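Local coordinates for protein cryptochrome DASH, chloroplastic/mitochondrial (Arabidopsis thaliana, PDB 2J4D) that binds FAD and a folate antenna, binds DNA without sequence specificity, repairs cyclobutane pyrimidine dimers in single-stranded DNA and may act as a photoreceptor, at residues A92-F97 and L421-C426; G96-C101 and L292-I297; Q240-G245 and S384-M389. One frame throughout, in Å; residues are numbered along the deposited sequence.

In the fold
Contacts 1 and 2 start from the same helix, 92-111, and share Gly96 and Phe97; their centres lie about 8 Å apart. They touch where the Phe294 ring of contact 2 meets contact 1, with Phe294 CE2 3.4 Å from Leu421 O. Contact 3 is nested inside the loop that contact 1 closes, about 12 Å from it between centres, and a probable hydrogen bond from Leu421 N to Gly387 O (2.8 Å) joins the two. Contact 1 reaches the flavin ring of FAD through 421-426, whereas 384-389 of contact 3 meets the ribityl-phosphate end. In contact 2 Leu292 touches FAD, but the Phe294 side chain that carries the contact is about 10 Å from it.

Contact 1: residues A92-F97 and L421-C426; sequences ALRGGF and LDYDPC. With FAD (flavin-adenine dinucleotide), chain C.
Tyr423 CB lies over one face of the Arg94 guanidinium, 3.5 Å above its plane and displaced from the middle of the group. The Tyr423 ring and guanidinium planes are 42° apart, NH2 of Arg94 approaches the ring at a slant, and the backbone N of Pro425 lies over one ring face. A bend at chi3 (71°) turns the Arg94 chain toward Tyr423 after its CD has passed Leu421 O at 3.5 Å. NH1 does not bond across to Tyr423; it donates to the carbonyls of Leu420 and Glu417, and the two bonds help fix the rotation of the group, beside which Tyr423 packs. Leu421 is the apolar end of the contact. Its CD2 rests 3.4 Å from Leu93 O and 3.9 Å from Leu93 CB, and reaches Phe97 CB as well, while CD1 approaches the Phe97 ring at a slant.

Beyond these residues the backbone reads the flavin edge. FAD N3 donates to Asp422 O at 2.8 Å, and Asp424 N donates to FAD O4 at 3.2 Å, a donor-acceptor pair matched to the isoalloxazine. The Asp422 carboxylate is held by a salt bridge to Arg394 and a hydrogen bond with Ser289, while Tyr423 OH makes a weak hydrogen bond with the folate, so this turn touches both cofactors.

The contact joins helix 92-111, within the photolyase alpha/beta family region, to the approach of helix 425-436 in the FAD-binding region. Asp424 N-caps the latter helix, Asn428 and Tyr429 pack on Tyr423, and Phe248 of strand 245-248 meets both Phe97 and Leu421.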
# COMPACT_ATOMS: atom_id res chain seq x y z
N ALA A 92 10.42 9.65 5.26
CA ALA A 92 11.15 10.07 4.06
C ALA A 92 11.08 9.09 2.89
O ALA A 92 10.91 9.52 1.74
CB ALA A 92 12.61 10.35 4.42
N LEU A 93 11.23 7.80 3.15
CA LEU A 93 11.20 6.84 2.05
C LEU A 93 9.84 6.77 1.36
O LEU A 93 9.78 6.75 0.13
CB LEU A 93 11.65 5.45 2.52
CG LEU A 93 13.10 5.35 3.01
CD1 LEU A 93 13.38 3.94 3.47
CD2 LEU A 93 14.07 5.74 1.90
N ARG A 94 8.74 6.73 2.11
CA ARG A 94 7.44 6.69 1.44
C ARG A 94 7.19 8.03 0.77
O ARG A 94 6.58 8.10 -0.30
CB ARG A 94 6.29 6.37 2.41
CG ARG A 94 4.94 6.26 1.67
CD ARG A 94 3.81 5.60 2.47
NE ARG A 94 3.33 6.45 3.56
CZ ARG A 94 3.64 6.27 4.85
NH1 ARG A 94 4.43 5.27 5.21
NH2 ARG A 94 3.13 7.08 5.77
N GLY A 95 7.66 9.11 1.39
CA GLY A 95 7.50 10.41 0.77
C GLY A 95 8.20 10.45 -0.58
O GLY A 95 7.68 10.98 -1.55
N GLY A 96 9.41 9.89 -0.63
CA GLY A 96 10.14 9.87 -1.89
C GLY A 96 9.41 9.04 -2.94
O GLY A 96 9.36 9.41 -4.11
N PHE A 97 8.84 7.92 -2.52
CA PHE A 97 8.09 7.05 -3.42
C PHE A 97 6.86 7.81 -3.94
O PHE A 97 6.53 7.74 -5.13
CB PHE A 97 7.68 5.77 -2.68
CG PHE A 97 7.06 4.72 -3.56
CD1 PHE A 97 7.87 3.79 -4.24
CD2 PHE A 97 5.68 4.62 -3.69
CE1 PHE A 97 7.30 2.77 -5.01
CE2 PHE A 97 5.09 3.60 -4.47
CZ PHE A 97 5.90 2.68 -5.13
N LEU A 421 6.55 1.72 2.76
CA LEU A 421 6.19 2.29 1.46
C LEU A 421 4.75 1.86 1.18
O LEU A 421 3.97 2.63 0.61
CB LEU A 421 7.08 1.73 0.35
CG LEU A 421 8.58 1.99 0.44
CD1 LEU A 421 9.24 1.50 -0.84
CD2 LEU A 421 8.84 3.47 0.62
N ASP A 422 4.40 0.64 1.57
CA ASP A 422 3.06 0.13 1.33
C ASP A 422 2.06 0.39 2.44
O ASP A 422 1.00 -0.23 2.48
CB ASP A 422 3.09 -1.39 1.04
CG ASP A 422 3.68 -2.22 2.17
OD1 ASP A 422 3.52 -1.86 3.36
OD2 ASP A 422 4.31 -3.26 1.87
N TYR A 423 2.38 1.33 3.32
CA TYR A 423 1.47 1.60 4.42
C TYR A 423 0.06 1.82 3.93
O TYR A 423 -0.19 2.63 3.04
CB TYR A 423 1.88 2.84 5.21
CG TYR A 423 0.79 3.26 6.17
CD1 TYR A 423 0.43 2.43 7.24
CD2 TYR A 423 0.08 4.45 5.98
CE1 TYR A 423 -0.61 2.78 8.10
CE2 TYR A 423 -0.96 4.81 6.84
CZ TYR A 423 -1.30 3.97 7.89
OH TYR A 423 -2.33 4.31 8.75
N ASP A 424 -0.86 1.08 4.56
CA ASP A 424 -2.29 1.13 4.26
C ASP A 424 -2.93 0.99 5.65
O ASP A 424 -2.65 0.03 6.37
CB ASP A 424 -2.65 -0.06 3.36
CG ASP A 424 -4.12 -0.11 3.02
OD1 ASP A 424 -4.45 0.04 1.83
OD2 ASP A 424 -4.94 -0.31 3.94
N PRO A 425 -3.78 1.95 6.05
CA PRO A 425 -4.36 1.79 7.38
C PRO A 425 -5.10 0.48 7.63
O PRO A 425 -4.96 -0.12 8.69
CB PRO A 425 -5.27 3.01 7.52
CG PRO A 425 -5.64 3.34 6.09
CD PRO A 425 -4.32 3.14 5.37
N CYS A 426 -5.88 0.05 6.64
CA CYS A 426 -6.66 -1.17 6.76
C CYS A 426 -5.77 -2.39 6.96
O CYS A 426 -5.97 -3.17 7.89
CB CYS A 426 -7.51 -1.36 5.51
SG CYS A 426 -8.51 0.08 5.05
PA FAD C . 2.83 -11.05 -1.53
O1A FAD C . 3.42 -11.02 -2.89
O2A FAD C . 3.02 -12.23 -0.67
O5B FAD C . 1.25 -10.77 -1.62
C5B FAD C . 0.67 -10.15 -2.78
C4B FAD C . -0.26 -9.02 -2.31
O4B FAD C . -1.25 -9.58 -1.46
C3B FAD C . 0.42 -7.93 -1.48
O3B FAD C . 1.11 -6.99 -2.28
C2B FAD C . -0.74 -7.39 -0.72
O2B FAD C . -1.46 -6.36 -1.37
C1B FAD C . -1.58 -8.64 -0.42
N9A FAD C . -1.32 -9.28 0.89
C8A FAD C . -0.50 -10.36 1.16
N7A FAD C . -0.50 -10.69 2.44
C5A FAD C . -1.37 -9.80 3.03
C6A FAD C . -1.78 -9.63 4.38
N6A FAD C . -1.39 -10.40 5.39
N1A FAD C . -2.68 -8.61 4.64
C2A FAD C . -3.11 -7.79 3.63
N3A FAD C . -2.75 -7.89 2.33
C4A FAD C . -1.87 -8.90 2.08
N1 FAD C . 0.40 -4.88 3.76
C2 FAD C . 0.13 -3.67 3.15
O2 FAD C . -0.21 -3.61 1.99
N3 FAD C . 0.27 -2.50 3.92
C4 FAD C . 0.65 -2.48 5.26
O4 FAD C . 0.75 -1.41 5.88
C4X FAD C . 0.92 -3.73 5.87
N5 FAD C . 1.32 -3.81 7.22
C5X FAD C . 1.48 -5.04 7.85
C6 FAD C . 1.75 -5.12 9.22
C7 FAD C . 1.92 -6.35 9.89
C7M FAD C . 2.21 -6.36 11.37
C8 FAD C . 1.80 -7.57 9.12
C8M FAD C . 1.96 -8.94 9.75
C9 FAD C . 1.52 -7.50 7.74
C9A FAD C . 1.35 -6.25 7.07
N10 FAD C . 1.07 -6.16 5.68
C10 FAD C . 0.79 -4.91 5.09
C1' FAD C . 0.68 -7.39 4.91
C2' FAD C . 1.81 -8.14 4.18
O2' FAD C . 2.87 -8.39 5.08
C3' FAD C . 2.31 -7.31 3.00
O3' FAD C . 1.23 -6.98 2.11
C4' FAD C . 3.37 -8.00 2.13
O4' FAD C . 4.54 -8.29 2.91
C5' FAD C . 3.74 -7.09 0.97
O5' FAD C . 4.71 -7.72 0.13
P FAD C . 4.39 -8.54 -1.18
O1P FAD C . 3.72 -7.59 -2.08
O2P FAD C . 5.66 -9.12 -1.70
O3P FAD C . 3.51 -9.80 -0.77

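Contact 2: residues G96-C101 and L292-I297; sequences GFLMEC and LAFGCI
Phe97 O accepts the helical hydrogen bond of Cys101 N at 3.0 Å, and that turn puts Phe97 and Cys101 on one side of helix 92-111, both directed at the segment 292-297. Both meet the Phe294 ring, which comes across from 292-297. Phe97 presents its ring edge, CD2 lying 3.6 Å from Phe294 CD2; the ring planes are inclined at 45°, with centroids 5.5 Å apart. Phe97 CG, anti to the backbone N (chi1 -172°), carries that ring out from the helix toward its partner. Leu98 reaches the far end of the Phe294 ring, its CD1 3.7 Å from Phe294 CE1 and its CB close to CE1 and CZ, the two side chains crossing at about a right angle. Cys101 adds a sulfur-aromatic contact, SG 4.6 Å from the Phe294 centroid and obliquely placed.

Behind the ring a Schellman motif follows, with Gly295 at positive phi (72°). The turn brings Cys296 round so that its SG lies 3.5 Å from Cys101 SG. Trp291 meets Phe97 edge-to-face, and Tyr72 and Leu74 of strand 67-74 back Leu98.

With no hydrogen bond passing between the two segments, cohesion probably rests on burial of apolar side chains and on dispersion, to which the sulfurs add. The cysteines are in van der Waals contact, much too far apart for a disulfide.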
# COMPACT_ATOMS: atom_id res chain seq x y z
N GLY A 96 9.41 9.89 -0.63
CA GLY A 96 10.14 9.87 -1.89
C GLY A 96 9.41 9.04 -2.94
O GLY A 96 9.36 9.41 -4.11
N PHE A 97 8.84 7.92 -2.52
CA PHE A 97 8.09 7.05 -3.42
C PHE A 97 6.86 7.81 -3.94
O PHE A 97 6.53 7.74 -5.13
CB PHE A 97 7.68 5.77 -2.68
CG PHE A 97 7.06 4.72 -3.56
CD1 PHE A 97 7.87 3.79 -4.24
CD2 PHE A 97 5.68 4.62 -3.69
CE1 PHE A 97 7.30 2.77 -5.01
CE2 PHE A 97 5.09 3.60 -4.47
CZ PHE A 97 5.90 2.68 -5.13
N LEU A 98 6.18 8.55 -3.06
CA LEU A 98 5.02 9.33 -3.48
C LEU A 98 5.38 10.33 -4.58
O LEU A 98 4.67 10.46 -5.57
CB LEU A 98 4.40 10.09 -2.30
CG LEU A 98 3.42 11.23 -2.66
CD1 LEU A 98 2.23 10.67 -3.42
CD2 LEU A 98 2.92 11.92 -1.38
N MET A 99 6.50 11.05 -4.41
CA MET A 99 6.88 12.03 -5.43
C MET A 99 7.08 11.35 -6.79
O MET A 99 6.65 11.88 -7.81
CB MET A 99 8.16 12.79 -5.02
CG MET A 99 8.03 13.59 -3.72
SD MET A 99 6.52 14.62 -3.64
CE MET A 99 5.97 14.31 -1.99
N GLU A 100 7.75 10.20 -6.80
CA GLU A 100 7.95 9.49 -8.06
C GLU A 100 6.59 9.11 -8.65
O GLU A 100 6.41 9.18 -9.87
CB GLU A 100 8.83 8.25 -7.85
CG GLU A 100 10.24 8.61 -7.38
CD GLU A 100 11.17 7.42 -7.23
OE1 GLU A 100 10.78 6.43 -6.58
OE2 GLU A 100 12.30 7.49 -7.75
N CYS A 101 5.64 8.72 -7.80
CA CYS A 101 4.30 8.36 -8.27
C CYS A 101 3.62 9.54 -8.95
O CYS A 101 2.97 9.38 -9.98
CB CYS A 101 3.40 7.91 -7.10
SG CYS A 101 3.83 6.31 -6.37
N LEU A 292 0.28 -1.13 -4.93
CA LEU A 292 -1.13 -1.34 -4.61
C LEU A 292 -1.58 -0.30 -3.59
O LEU A 292 -2.67 0.25 -3.70
CB LEU A 292 -1.35 -2.75 -4.05
CG LEU A 292 -1.39 -3.85 -5.13
CD1 LEU A 292 -1.27 -5.22 -4.49
CD2 LEU A 292 -2.71 -3.72 -5.92
N ALA A 293 -0.73 -0.02 -2.61
CA ALA A 293 -1.06 0.95 -1.56
C ALA A 293 -1.34 2.34 -2.14
O ALA A 293 -2.27 3.03 -1.72
CB ALA A 293 0.06 1.02 -0.53
N PHE A 294 -0.53 2.75 -3.10
CA PHE A 294 -0.73 4.05 -3.73
C PHE A 294 -1.72 4.02 -4.88
O PHE A 294 -2.03 5.06 -5.47
CB PHE A 294 0.62 4.60 -4.21
CG PHE A 294 1.38 5.32 -3.14
CD1 PHE A 294 1.12 6.65 -2.87
CD2 PHE A 294 2.33 4.64 -2.38
CE1 PHE A 294 1.79 7.32 -1.85
CE2 PHE A 294 3.02 5.30 -1.36
CZ PHE A 294 2.75 6.64 -1.09
N GLY A 295 -2.22 2.83 -5.20
CA GLY A 295 -3.16 2.69 -6.29
C GLY A 295 -2.51 2.86 -7.66
O GLY A 295 -3.19 3.22 -8.63
N CYS A 296 -1.19 2.62 -7.74
CA CYS A 296 -0.45 2.70 -9.01
C CYS A 296 -0.86 1.53 -9.91
O CYS A 296 -0.76 1.61 -11.13
CB CYS A 296 1.06 2.65 -8.78
SG CYS A 296 1.70 4.11 -7.96
N ILE A 297 -1.28 0.44 -9.28
CA ILE A 297 -1.79 -0.73 -10.00
C ILE A 297 -3.01 -1.20 -9.21
O ILE A 297 -3.17 -0.86 -8.03
CB ILE A 297 -0.77 -1.91 -10.10
CG1 ILE A 297 -0.33 -2.35 -8.70
CG2 ILE A 297 0.41 -1.51 -11.00
CD1 ILE A 297 0.61 -3.55 -8.70

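Contact 3: residues Q240-G245 and S384-M389; sequences QEVTRG and STTGFM. With FAD (flavin-adenine dinucleotide), chain C.
The loop 240-245 passes the last turn of helix 374-386 with Val242 CA 5.6 Å from Thr386 CA; just beyond, Gly387 leaves the helix at positive phi (82°). Gln240 NE2 donates to Ser384 O at 3.0 Å; the acceptor lies in the Gln240 amide plane and NE2 nearly in line with the C=O, but the bond is bent (N-H...O 140°). A water accepts from the same NE2 and donates to Glu241 O and Thr385 O. Farther along, methyls do the touching: Thr385 CG2 lies 3.5 Å from Thr243 OG1, and Thr386 CG2 presses to 3.3 Å on Arg244 O, a buried carbonyl with no partner in the model. Thr386 OG1, between backbone N and carbonyl carbon (chi1 66°), bonds Glu382 O and accepts from Phe388 N (3.2 Å) in an ST turn, leaving CG2 to face Arg244 O and Val242. With an alanine in place of Thr386, Phe388 N would probably lose its side-chain acceptor, Glu382 O its hydroxyl partner, and a gap would open beside Arg244 O. Phe388 brings its ring edge to FAD O5' (3.4 Å from CZ). Leu93 of helix 92-111 packs on Gln240 and Val242, Trp467 of helix 462-467 touches Arg244, Thr385 and Thr386, and Gly245 is backbone-bonded to His5.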
# COMPACT_ATOMS: atom_id res chain seq x y z
N GLN A 240 15.75 10.97 2.09
CA GLN A 240 16.51 9.80 2.50
C GLN A 240 16.58 8.89 1.29
O GLN A 240 15.59 8.72 0.58
CB GLN A 240 15.81 9.07 3.65
CG GLN A 240 16.63 7.95 4.27
CD GLN A 240 15.88 7.23 5.37
OE1 GLN A 240 15.22 7.86 6.19
NE2 GLN A 240 15.99 5.90 5.39
N GLU A 241 17.74 8.32 1.01
CA GLU A 241 17.85 7.42 -0.12
C GLU A 241 18.13 6.03 0.41
O GLU A 241 18.60 5.87 1.53
CB GLU A 241 18.97 7.88 -1.07
CG GLU A 241 18.76 9.28 -1.66
CD GLU A 241 17.39 9.48 -2.32
OE1 GLU A 241 16.81 8.50 -2.83
OE2 GLU A 241 16.88 10.63 -2.35
N VAL A 242 17.82 5.02 -0.39
CA VAL A 242 18.04 3.63 -0.01
C VAL A 242 19.51 3.32 -0.21
O VAL A 242 20.04 3.43 -1.31
CB VAL A 242 17.19 2.69 -0.89
CG1 VAL A 242 17.50 1.22 -0.56
CG2 VAL A 242 15.71 2.98 -0.65
N THR A 243 20.18 2.93 0.87
CA THR A 243 21.60 2.64 0.81
C THR A 243 21.91 1.18 0.47
O THR A 243 22.91 0.89 -0.19
CB THR A 243 22.26 3.00 2.15
OG1 THR A 243 21.56 2.34 3.22
CG2 THR A 243 22.19 4.50 2.39
N ARG A 244 21.04 0.26 0.91
CA ARG A 244 21.22 -1.17 0.67
C ARG A 244 19.88 -1.83 0.41
O ARG A 244 18.84 -1.28 0.75
CB ARG A 244 21.80 -1.86 1.90
CG ARG A 244 23.02 -1.24 2.51
CD ARG A 244 23.54 -2.20 3.57
NE ARG A 244 23.84 -3.49 2.97
CZ ARG A 244 24.00 -4.62 3.65
NH1 ARG A 244 23.87 -4.62 4.97
NH2 ARG A 244 24.29 -5.74 3.01
N GLY A 245 19.92 -3.03 -0.17
CA GLY A 245 18.69 -3.77 -0.43
C GLY A 245 17.80 -3.26 -1.55
O GLY A 245 18.26 -2.63 -2.50
N SER A 384 13.76 0.35 8.24
CA SER A 384 14.19 1.74 8.27
C SER A 384 15.10 2.12 7.09
O SER A 384 15.19 3.29 6.73
CB SER A 384 14.88 2.07 9.60
OG SER A 384 15.99 1.23 9.80
N THR A 385 15.73 1.14 6.48
CA THR A 385 16.62 1.37 5.35
C THR A 385 15.92 1.37 3.99
O THR A 385 16.28 2.13 3.09
CB THR A 385 17.73 0.28 5.27
OG1 THR A 385 18.42 0.21 6.53
CG2 THR A 385 18.72 0.58 4.15
N THR A 386 14.91 0.51 3.84
CA THR A 386 14.21 0.38 2.56
C THR A 386 12.72 0.73 2.56
O THR A 386 12.15 0.96 1.50
CB THR A 386 14.32 -1.06 2.03
OG1 THR A 386 13.61 -1.92 2.93
CG2 THR A 386 15.80 -1.52 1.97
N GLY A 387 12.09 0.74 3.73
CA GLY A 387 10.67 1.03 3.78
C GLY A 387 9.83 -0.21 3.47
O GLY A 387 8.63 -0.12 3.21
N PHE A 388 10.48 -1.37 3.48
CA PHE A 388 9.79 -2.63 3.22
C PHE A 388 10.28 -3.70 4.19
O PHE A 388 11.38 -3.60 4.73
CB PHE A 388 10.08 -3.10 1.78
CG PHE A 388 9.31 -4.33 1.37
CD1 PHE A 388 8.03 -4.22 0.84
CD2 PHE A 388 9.85 -5.60 1.54
CE1 PHE A 388 7.29 -5.36 0.48
CE2 PHE A 388 9.12 -6.75 1.18
CZ PHE A 388 7.84 -6.62 0.66
N MET A 389 9.43 -4.70 4.44
CA MET A 389 9.77 -5.83 5.30
C MET A 389 8.94 -6.99 4.78
O MET A 389 7.79 -6.79 4.37
CB MET A 389 9.41 -5.56 6.77
CG MET A 389 9.92 -6.65 7.72
SD MET A 389 9.40 -6.48 9.44
CE MET A 389 10.01 -4.81 9.84
PA FAD C . 2.83 -11.05 -1.53
O1A FAD C . 3.42 -11.02 -2.89
O2A FAD C . 3.02 -12.23 -0.67
O5B FAD C . 1.25 -10.77 -1.62
C5B FAD C . 0.67 -10.15 -2.78
C4B FAD C . -0.26 -9.02 -2.31
O4B FAD C . -1.25 -9.58 -1.46
C3B FAD C . 0.42 -7.93 -1.48
O3B FAD C . 1.11 -6.99 -2.28
C2B FAD C . -0.74 -7.39 -0.72
O2B FAD C . -1.46 -6.36 -1.37
C1B FAD C . -1.58 -8.64 -0.42
N9A FAD C . -1.32 -9.28 0.89
C8A FAD C . -0.50 -10.36 1.16
N7A FAD C . -0.50 -10.69 2.44
C5A FAD C . -1.37 -9.80 3.03
C6A FAD C . -1.78 -9.63 4.38
N6A FAD C . -1.39 -10.40 5.39
N1A FAD C . -2.68 -8.61 4.64
C2A FAD C . -3.11 -7.79 3.63
N3A FAD C . -2.75 -7.89 2.33
C4A FAD C . -1.87 -8.90 2.08
N1 FAD C . 0.40 -4.88 3.76
C2 FAD C . 0.13 -3.67 3.15
O2 FAD C . -0.21 -3.61 1.99
N3 FAD C . 0.27 -2.50 3.92
C4 FAD C . 0.65 -2.48 5.26
O4 FAD C . 0.75 -1.41 5.88
C4X FAD C . 0.92 -3.73 5.87
N5 FAD C . 1.32 -3.81 7.22
C5X FAD C . 1.48 -5.04 7.85
C6 FAD C . 1.75 -5.12 9.22
C7 FAD C . 1.92 -6.35 9.89
C7M FAD C . 2.21 -6.36 11.37
C8 FAD C . 1.80 -7.57 9.12
C8M FAD C . 1.96 -8.94 9.75
C9 FAD C . 1.52 -7.50 7.74
C9A FAD C . 1.35 -6.25 7.07
N10 FAD C . 1.07 -6.16 5.68
C10 FAD C . 0.79 -4.91 5.09
C1' FAD C . 0.68 -7.39 4.91
C2' FAD C . 1.81 -8.14 4.18
O2' FAD C . 2.87 -8.39 5.08
C3' FAD C . 2.31 -7.31 3.00
O3' FAD C . 1.23 -6.98 2.11
C4' FAD C . 3.37 -8.00 2.13
O4' FAD C . 4.54 -8.29 2.91
C5' FAD C . 3.74 -7.09 0.97
O5' FAD C . 4.71 -7.72 0.13
P FAD C . 4.39 -8.54 -1.18
O1P FAD C . 3.72 -7.59 -2.08
O2P FAD C . 5.66 -9.12 -1.70
O3P FAD C . 3.51 -9.80 -0.77
O HOH W 1 17.75 4.34 3.59